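Long-range contacts in transcriptional regulator, SorC family (PDB 2O0M), which probably regulates transcription as a SorC-family DNA-binding protein, with a domain likely to bind a carbohydrate effector: residues C110-G115 against T331-A336; V239-G244 against V303-G308; D116-K121 against G309-K314. One frame throughout, in Å; residues are numbered along the deposited sequence.

Contact 1: C110-G115 against T331-A336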
loop_
_atom_site.group_PDB
_atom_site.type_symbol
_atom_site.label_atom_id
_atom_site.label_comp_id
_atom_site.label_asym_id
_atom_site.label_seq_id
_atom_site.Cartn_x
_atom_site.Cartn_y
_atom_site.Cartn_z
ATOM N N CYS A 110 15.442 1.136 4.718
ATOM C CA CYS A 110 14.879 -0.186 4.555
ATOM C C CYS A 110 15.014 -0.881 5.902
ATOM O O CYS A 110 16.081 -0.842 6.519
ATOM C CB CYS A 110 15.592 -0.971 3.454
ATOM S SG CYS A 110 14.933 -2.638 3.249
ATOM N N ILE A 111 13.915 -1.462 6.373
ATOM C CA ILE A 111 13.913 -2.290 7.575
ATOM C C ILE A 111 13.733 -3.731 7.125
ATOM O O ILE A 111 12.763 -4.051 6.454
ATOM C CB ILE A 111 12.787 -1.895 8.545
ATOM C CG1 ILE A 111 12.999 -0.456 9.010
ATOM C CG2 ILE A 111 12.769 -2.838 9.754
ATOM C CD1 ILE A 111 11.781 0.201 9.615
ATOM N N VAL A 112 14.684 -4.590 7.487
ATOM C CA VAL A 112 14.649 -5.997 7.104
ATOM C C VAL A 112 14.352 -6.842 8.347
ATOM O O VAL A 112 15.174 -6.941 9.266
ATOM C CB VAL A 112 15.981 -6.462 6.470
ATOM C CG1 VAL A 112 15.931 -7.946 6.158
ATOM C CG2 VAL A 112 16.294 -5.670 5.208
ATOM N N VAL A 113 13.161 -7.430 8.373
ATOM C CA VAL A 113 12.716 -8.255 9.487
ATOM C C VAL A 113 13.250 -9.675 9.324
ATOM O O VAL A 113 13.305 -10.205 8.210
ATOM C CB VAL A 113 11.169 -8.262 9.565
ATOM C CG1 VAL A 113 10.662 -9.238 10.628
ATOM C CG2 VAL A 113 10.661 -6.846 9.837
ATOM N N ALA A 114 13.624 -10.288 10.448
ATOM C CA ALA A 114 14.161 -11.634 10.425
ATOM C C ALA A 114 13.123 -12.582 9.856
ATOM O O ALA A 114 11.953 -12.515 10.221
ATOM C CB ALA A 114 14.573 -12.085 11.832
ATOM N N GLY A 115 13.568 -13.462 8.965
ATOM C CA GLY A 115 12.749 -14.566 8.508
ATOM C C GLY A 115 12.190 -14.410 7.110
ATOM O O GLY A 115 12.648 -13.582 6.320
ATOM N N THR A 331 10.496 -4.899 4.844
ATOM C CA THR A 331 10.563 -6.155 4.126
ATOM C C THR A 331 11.171 -7.225 5.035
ATOM O O THR A 331 11.367 -7.004 6.236
ATOM C CB THR A 331 11.371 -5.967 2.815
ATOM O OG1 THR A 331 11.219 -7.110 1.960
ATOM C CG2 THR A 331 12.849 -5.667 3.079
ATOM N N ASP A 332 11.459 -8.378 4.467
ATOM C CA ASP A 332 12.072 -9.442 5.263
ATOM C C ASP A 332 13.348 -9.968 4.633
ATOM O O ASP A 332 13.720 -9.579 3.529
ATOM C CB ASP A 332 11.072 -10.554 5.595
ATOM C CG ASP A 332 10.451 -11.202 4.373
ATOM O OD1 ASP A 332 11.011 -11.099 3.267
ATOM O OD2 ASP A 332 9.386 -11.840 4.537
ATOM N N GLU A 333 14.037 -10.822 5.384
ATOM C CA GLU A 333 15.297 -11.390 4.943
ATOM C C GLU A 333 15.123 -12.173 3.656
ATOM O O GLU A 333 15.988 -12.148 2.790
ATOM C CB GLU A 333 15.882 -12.324 6.010
ATOM C CG GLU A 333 16.496 -11.624 7.209
ATOM C CD GLU A 333 17.235 -12.597 8.136
ATOM O OE1 GLU A 333 16.583 -13.505 8.697
ATOM O OE2 GLU A 333 18.469 -12.458 8.304
ATOM N N ALA A 334 14.013 -12.886 3.531
ATOM C CA ALA A 334 13.818 -13.729 2.360
ATOM C C ALA A 334 13.760 -12.884 1.087
ATOM O O ALA A 334 14.382 -13.217 0.079
ATOM C CB ALA A 334 12.594 -14.573 2.514
ATOM N N ALA A 335 13.051 -11.764 1.146
ATOM C CA ALA A 335 12.979 -10.870 -0.009
ATOM C C ALA A 335 14.330 -10.208 -0.287
ATOM O O ALA A 335 14.792 -10.190 -1.425
ATOM C CB ALA A 335 11.907 -9.816 0.198
ATOM N N ALA A 336 14.950 -9.682 0.760
ATOM C CA ALA A 336 16.222 -8.985 0.639
ATOM C C ALA A 336 17.325 -9.892 0.094
ATOM O O ALA A 336 18.036 -9.507 -0.830
ATOM C CB ALA A 336 16.632 -8.395 1.986
#
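Thr-331 O accepts from Val-113 N of the neighbouring parallel strand at 2.8 Å, with a nearly straight N-H...O angle of 177°, and Val-112 CA adds a softer CA-H...O contact to the same oxygen at 3.5 Å. A second rung is Thr-331 N to Ile-111 O at 2.9 Å. Glu-333 N to Val-113 O at 3.0 Å follows the ladder, a more bent bond (139°) from the first residue of helix 333-339. Val-112 and Thr-331 point to one side of the sheet, their methyls side by side, and Val-112 CG1 reaches on to the start of the helix, 3.5 Å from Glu-333 N. The ladder pairs parallel strands 109-113 and 328-332 at the end of a sheet of the Rossmann-like kind expected for this sugar-binding domain. Helix 96-105 packs on Cys-110 and Ala-336, helix 122-138 on Ile-111 and Val-113. Past the strands, the extended Glu-333 side chain reaches back, and OE1 takes Gly-115 N at 3.0 Å through its anti lone pair, while Ala-334 N meets Gly-115 O. Asp-332 is the N-cap: with CG turned between backbone N and carbonyl carbon (chi1 58°), OD1 accepts from Ala-335 N at 3.0 Å, and also from Gly-309 N. Its other oxygen, OD2, is hydrogen-bonded to Ser-117 OG, and the carboxylate thereby holds two neighbouring loops to the helix start.

Contact 2: V239-G244 against V303-G308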
loop_
_atom_site.group_PDB
_atom_site.type_symbol
_atom_site.label_atom_id
_atom_site.label_comp_id
_atom_site.label_asym_id
_atom_site.label_seq_id
_atom_site.Cartn_x
_atom_site.Cartn_y
_atom_site.Cartn_z
ATOM N N VAL A 239 1.253 7.668 3.369
ATOM C CA VAL A 239 0.684 6.577 2.586
ATOM C C VAL A 239 1.382 5.286 2.979
ATOM O O VAL A 239 2.600 5.250 3.073
ATOM C CB VAL A 239 0.831 6.805 1.072
ATOM C CG1 VAL A 239 0.274 5.619 0.273
ATOM C CG2 VAL A 239 0.092 8.056 0.645
ATOM N N VAL A 240 0.596 4.237 3.187
ATOM C CA VAL A 240 1.132 2.905 3.482
ATOM C C VAL A 240 0.506 1.908 2.512
ATOM O O VAL A 240 -0.714 1.908 2.295
ATOM C CB VAL A 240 0.891 2.446 4.942
ATOM C CG1 VAL A 240 1.636 1.166 5.192
ATOM C CG2 VAL A 240 1.317 3.521 5.917
ATOM N N HIS A 241 1.351 1.070 1.910
ATOM C CA HIS A 241 0.888 0.133 0.906
ATOM C C HIS A 241 1.787 -1.085 0.836
ATOM O O HIS A 241 2.915 -1.050 1.316
ATOM C CB HIS A 241 0.843 0.837 -0.450
ATOM C CG HIS A 241 2.194 1.164 -1.014
ATOM N ND1 HIS A 241 2.975 2.203 -0.556
ATOM C CD2 HIS A 241 2.889 0.589 -2.021
ATOM C CE1 HIS A 241 4.101 2.242 -1.248
ATOM N NE2 HIS A 241 4.061 1.289 -2.162
ATOM N N SER A 242 1.279 -2.156 0.229
ATOM C CA SER A 242 2.131 -3.261 -0.184
ATOM C C SER A 242 2.401 -3.149 -1.683
ATOM O O SER A 242 2.044 -2.157 -2.345
ATOM C CB SER A 242 1.539 -4.626 0.221
ATOM O OG SER A 242 2.487 -5.671 0.071
ATOM N N ILE A 243 3.090 -4.153 -2.198
ATOM C CA ILE A 243 3.397 -4.291 -3.610
ATOM C C ILE A 243 2.895 -5.658 -4.001
ATOM O O ILE A 243 3.258 -6.664 -3.379
ATOM C CB ILE A 243 4.912 -4.167 -3.862
ATOM C CG1 ILE A 243 5.419 -2.789 -3.407
ATOM C CG2 ILE A 243 5.247 -4.385 -5.334
ATOM C CD1 ILE A 243 6.916 -2.752 -3.179
ATOM N N GLY A 244 2.061 -5.704 -5.030
ATOM C CA GLY A 244 1.458 -6.959 -5.460
ATOM C C GLY A 244 2.209 -7.600 -6.604
ATOM O O GLY A 244 2.894 -6.921 -7.374
ATOM N N VAL A 303 6.019 7.896 3.337
ATOM C CA VAL A 303 5.596 6.889 2.384
ATOM C C VAL A 303 6.234 5.586 2.817
ATOM O O VAL A 303 7.446 5.507 2.897
ATOM C CB VAL A 303 6.020 7.249 0.949
ATOM C CG1 VAL A 303 5.559 6.167 -0.022
ATOM C CG2 VAL A 303 5.429 8.593 0.541
ATOM N N VAL A 304 5.407 4.576 3.088
ATOM C CA VAL A 304 5.906 3.318 3.599
ATOM C C VAL A 304 5.358 2.195 2.743
ATOM O O VAL A 304 4.135 2.015 2.667
ATOM C CB VAL A 304 5.502 3.103 5.074
ATOM C CG1 VAL A 304 6.144 1.835 5.621
ATOM C CG2 VAL A 304 5.902 4.301 5.929
ATOM N N ALA A 305 6.271 1.451 2.120
ATOM C CA ALA A 305 5.948 0.236 1.375
ATOM C C ALA A 305 6.265 -0.970 2.271
ATOM O O ALA A 305 7.330 -1.037 2.896
ATOM C CB ALA A 305 6.758 0.150 0.120
ATOM N N ILE A 306 5.348 -1.933 2.316
ATOM C CA ILE A 306 5.528 -3.128 3.138
ATOM C C ILE A 306 5.334 -4.337 2.245
ATOM O O ILE A 306 4.233 -4.582 1.777
ATOM C CB ILE A 306 4.492 -3.195 4.284
ATOM C CG1 ILE A 306 4.511 -1.907 5.103
ATOM C CG2 ILE A 306 4.780 -4.398 5.181
ATOM C CD1 ILE A 306 3.502 -1.885 6.265
ATOM N N ALA A 307 6.393 -5.108 2.036
ATOM C CA ALA A 307 6.322 -6.255 1.133
ATOM C C ALA A 307 7.465 -7.191 1.442
ATOM O O ALA A 307 8.625 -6.771 1.534
ATOM C CB ALA A 307 6.354 -5.820 -0.320
ATOM N N GLY A 308 7.126 -8.462 1.590
ATOM C CA GLY A 308 8.114 -9.459 1.962
ATOM C C GLY A 308 7.913 -10.764 1.232
ATOM O O GLY A 308 6.933 -10.941 0.492
#
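Val-240 CG1 meets Ile-306 CD1 at 3.7 Å, the two side chains slanting across one another on one face of the sheet. On the other face the His-241 ring lies over Ala-305, whose CA stands 4.1 Å from the ring centroid, 22° off the normal, a CH-pi contact. With CG set between the backbone N and the carbonyl carbon (chi1 70°), the imidazole leans over the neighbouring strand and CE1 comes within 3.6 Å of Ala-305 CB. Between these two layers the strands run parallel, 8° apart, in matched register from Val-239/Val-303 to His-241/Ala-305. Three backbone bonds hold them, the shortest being Ile-306 N to His-241 O at 2.8 Å. Beyond them the ladder passes to a side chain: Ser-242 OG donates to Ile-306 O at 2.7 Å, in the carbonyl plane, while Ile-243 N is buried without a polar partner. Parallel pairing here fits a Rossmann-like sheet. Helices 122-138 and 152-159 cover the Val-240 and Ile-306 face: Leu-131 touches both residues, Met-154 Val-240 and Val-157 Ile-306; on the His-241 side lie Phe-273 from a loop and Tyr-319 from helix 313-320, while Val-240 and Val-303 also bond to strands 142-148 and 328-332.

Contact 3: D116-K121 against G309-K314. With PO4 (phosphate ion), chain B.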
loop_
_atom_site.group_PDB
_atom_site.type_symbol
_atom_site.label_atom_id
_atom_site.label_comp_id
_atom_site.label_asym_id
_atom_site.label_seq_id
_atom_site.Cartn_x
_atom_site.Cartn_y
_atom_site.Cartn_z
ATOM N N ASP A 116 11.177 -15.222 6.836
ATOM C CA ASP A 116 10.577 -15.373 5.511
ATOM C C ASP A 116 9.053 -15.391 5.650
ATOM O O ASP A 116 8.475 -16.394 6.065
ATOM C CB ASP A 116 11.065 -16.675 4.859
ATOM C CG ASP A 116 10.530 -16.873 3.446
ATOM O OD1 ASP A 116 9.711 -16.066 2.977
ATOM O OD2 ASP A 116 10.944 -17.849 2.794
ATOM N N SER A 117 8.409 -14.285 5.288
ATOM C CA SER A 117 6.951 -14.158 5.378
ATOM C C SER A 117 6.193 -15.111 4.453
ATOM O O SER A 117 4.986 -15.287 4.613
ATOM C CB SER A 117 6.500 -12.725 5.073
ATOM O OG SER A 117 6.851 -12.336 3.755
ATOM N N ASP A 118 6.875 -15.697 3.476
ATOM C CA ASP A 118 6.245 -16.747 2.667
ATOM C C ASP A 118 5.883 -17.955 3.523
ATOM O O ASP A 118 4.845 -18.572 3.322
ATOM C CB ASP A 118 7.164 -17.215 1.537
ATOM C CG ASP A 118 7.276 -16.206 0.406
ATOM O OD1 ASP A 118 6.280 -15.523 0.106
ATOM O OD2 ASP A 118 8.374 -16.121 -0.188
ATOM N N ILE A 119 6.755 -18.303 4.460
ATOM C CA ILE A 119 6.599 -19.543 5.218
ATOM C C ILE A 119 6.355 -19.340 6.724
ATOM O O ILE A 119 5.979 -20.294 7.421
ATOM C CB ILE A 119 7.800 -20.502 4.950
ATOM C CG1 ILE A 119 9.055 -20.078 5.720
ATOM C CG2 ILE A 119 8.088 -20.584 3.449
ATOM C CD1 ILE A 119 10.314 -20.907 5.395
ATOM N N GLN A 120 6.545 -18.115 7.216
ATOM C CA GLN A 120 6.405 -17.810 8.650
ATOM C C GLN A 120 5.385 -16.716 8.904
ATOM O O GLN A 120 5.642 -15.540 8.620
ATOM C CB GLN A 120 7.724 -17.333 9.234
ATOM C CG GLN A 120 8.876 -18.278 9.032
ATOM C CD GLN A 120 10.171 -17.672 9.467
ATOM O OE1 GLN A 120 10.297 -17.204 10.600
ATOM N NE2 GLN A 120 11.145 -17.657 8.572
ATOM N N LYS A 121 4.252 -17.086 9.483
ATOM C CA LYS A 121 3.183 -16.122 9.742
ATOM C C LYS A 121 3.564 -15.002 10.699
ATOM O O LYS A 121 3.056 -13.890 10.565
ATOM C CB LYS A 121 1.922 -16.828 10.243
ATOM C CG LYS A 121 1.176 -17.516 9.132
ATOM C CD LYS A 121 -0.049 -18.259 9.646
ATOM C CE LYS A 121 -0.723 -19.023 8.518
ATOM N NZ LYS A 121 -0.913 -18.153 7.318
ATOM N N GLY A 309 8.849 -11.676 1.468
ATOM C CA GLY A 309 8.828 -13.014 0.890
ATOM C C GLY A 309 9.720 -13.074 -0.339
ATOM O O GLY A 309 9.759 -12.144 -1.140
ATOM N N LYS A 310 10.448 -14.175 -0.495
ATOM C CA LYS A 310 11.203 -14.395 -1.715
ATOM C C LYS A 310 10.288 -14.283 -2.950
ATOM O O LYS A 310 10.711 -13.818 -4.010
ATOM C CB LYS A 310 11.894 -15.763 -1.677
ATOM C CG LYS A 310 12.718 -16.053 -2.911
ATOM C CD LYS A 310 11.969 -16.875 -3.937
ATOM C CE LYS A 310 12.733 -16.886 -5.245
ATOM N NZ LYS A 310 12.063 -17.630 -6.330
ATOM N N THR A 311 9.025 -14.668 -2.796
ATOM C CA THR A 311 8.090 -14.675 -3.921
ATOM C C THR A 311 7.821 -13.273 -4.475
ATOM O O THR A 311 7.383 -13.136 -5.613
ATOM C CB THR A 311 6.728 -15.305 -3.534
ATOM O OG1 THR A 311 6.128 -14.571 -2.451
ATOM C CG2 THR A 311 6.894 -16.780 -3.147
ATOM N N LYS A 312 8.083 -12.251 -3.666
ATOM C CA LYS A 312 7.823 -10.858 -4.053
ATOM C C LYS A 312 9.062 -10.095 -4.524
ATOM O O LYS A 312 8.965 -8.916 -4.884
ATOM C CB LYS A 312 7.145 -10.103 -2.900
ATOM C CG LYS A 312 5.645 -10.375 -2.802
ATOM C CD LYS A 312 4.913 -9.279 -2.026
ATOM C CE LYS A 312 3.430 -9.583 -1.909
ATOM N NZ LYS A 312 2.692 -8.456 -1.286
ATOM N N ALA A 313 10.215 -10.756 -4.563
ATOM C CA ALA A 313 11.455 -10.077 -4.936
ATOM C C ALA A 313 11.343 -9.367 -6.293
ATOM O O ALA A 313 11.761 -8.225 -6.441
ATOM C CB ALA A 313 12.612 -11.057 -4.949
ATOM N N LYS A 314 10.790 -10.049 -7.285
ATOM C CA LYS A 314 10.661 -9.465 -8.621
ATOM C C LYS A 314 9.709 -8.271 -8.627
ATOM O O LYS A 314 10.008 -7.228 -9.214
ATOM C CB LYS A 314 10.191 -10.515 -9.623
ATOM C CG LYS A 314 11.231 -11.576 -9.939
ATOM C CD LYS A 314 10.636 -12.691 -10.767
ATOM C CE LYS A 314 11.695 -13.468 -11.534
ATOM N NZ LYS A 314 12.847 -13.889 -10.695
HETATM P P PO4 B . -0.859 -8.946 -1.180
HETATM O O1 PO4 B . 0.243 -9.274 -2.120
HETATM O O2 PO4 B . -0.366 -8.501 0.146
HETATM O O3 PO4 B . -1.787 -7.963 -1.822
HETATM O O4 PO4 B . -1.704 -10.169 -0.993
#
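One carboxylate, that of Asp-118, takes both the side-chain and the backbone donor of a single residue, Thr-311. Thr-311 OG1 donates to OD1 of Asp-118 at 2.7 Å, from the syn side and 22° out of the carboxylate plane; Thr-311 N donates to OD2 of Asp-118 at 3.1 Å along its syn lone pair. The hydroxyl is brought there by a chi1 of 59°, which sets OG1 between the backbone N and the carbonyl carbon. Lys-310 N is also near Asp-118 OD2, but at too poor an angle to bond. Gly-309 CA packs 3.3 Å from the same oxygen, at a backbone phi of 98° that glycine readily adopts. Segment 116-121 lies in the loop between strand 109-113 and helix 122-138, whereas 309-314 runs from the loop after strand 302-306 into helix 313-320. They meet across the end of strand 328-332, which lies between their strands; loops at this end of a Rossmann-like sheet commonly frame the ligand site. Asp-116 shapes the first loop as an Asx turn, its OD1 accepting from Asp-118 N at 2.9 Å. The extended Lys-312 side chain carries NZ to phosphate O1 at 2.7 Å, and NZ also donates to Ile-243 O. Thr-153 OG1 and Arg-252 NH1 also bond to the ion, which probably came from the crystallisation liquor but may mark part of a site for a sugar, possibly a phosphorylated one.

From the N terminus, strand 109-113 opens the loop that contact 1 closes more than two hundred residues later, at strand 328-332 and helix 333-339. Directly after that first strand, 116-121 begins a slightly shorter loop, closed by contact 3 at 309-314. Contact 2, joining 239-244 to 303-308, lies inside both, so the three are nested and none crosses. Contacts 1 and 2 share one sheet, in which strand 328-332 lies next to 302-306; contact 2 sits near the chain's centre, contact 1 farther out. Contact 3 joins the loops beyond strands 109-113 and 302-306, and its Lys-312 spans to the end of 239-244.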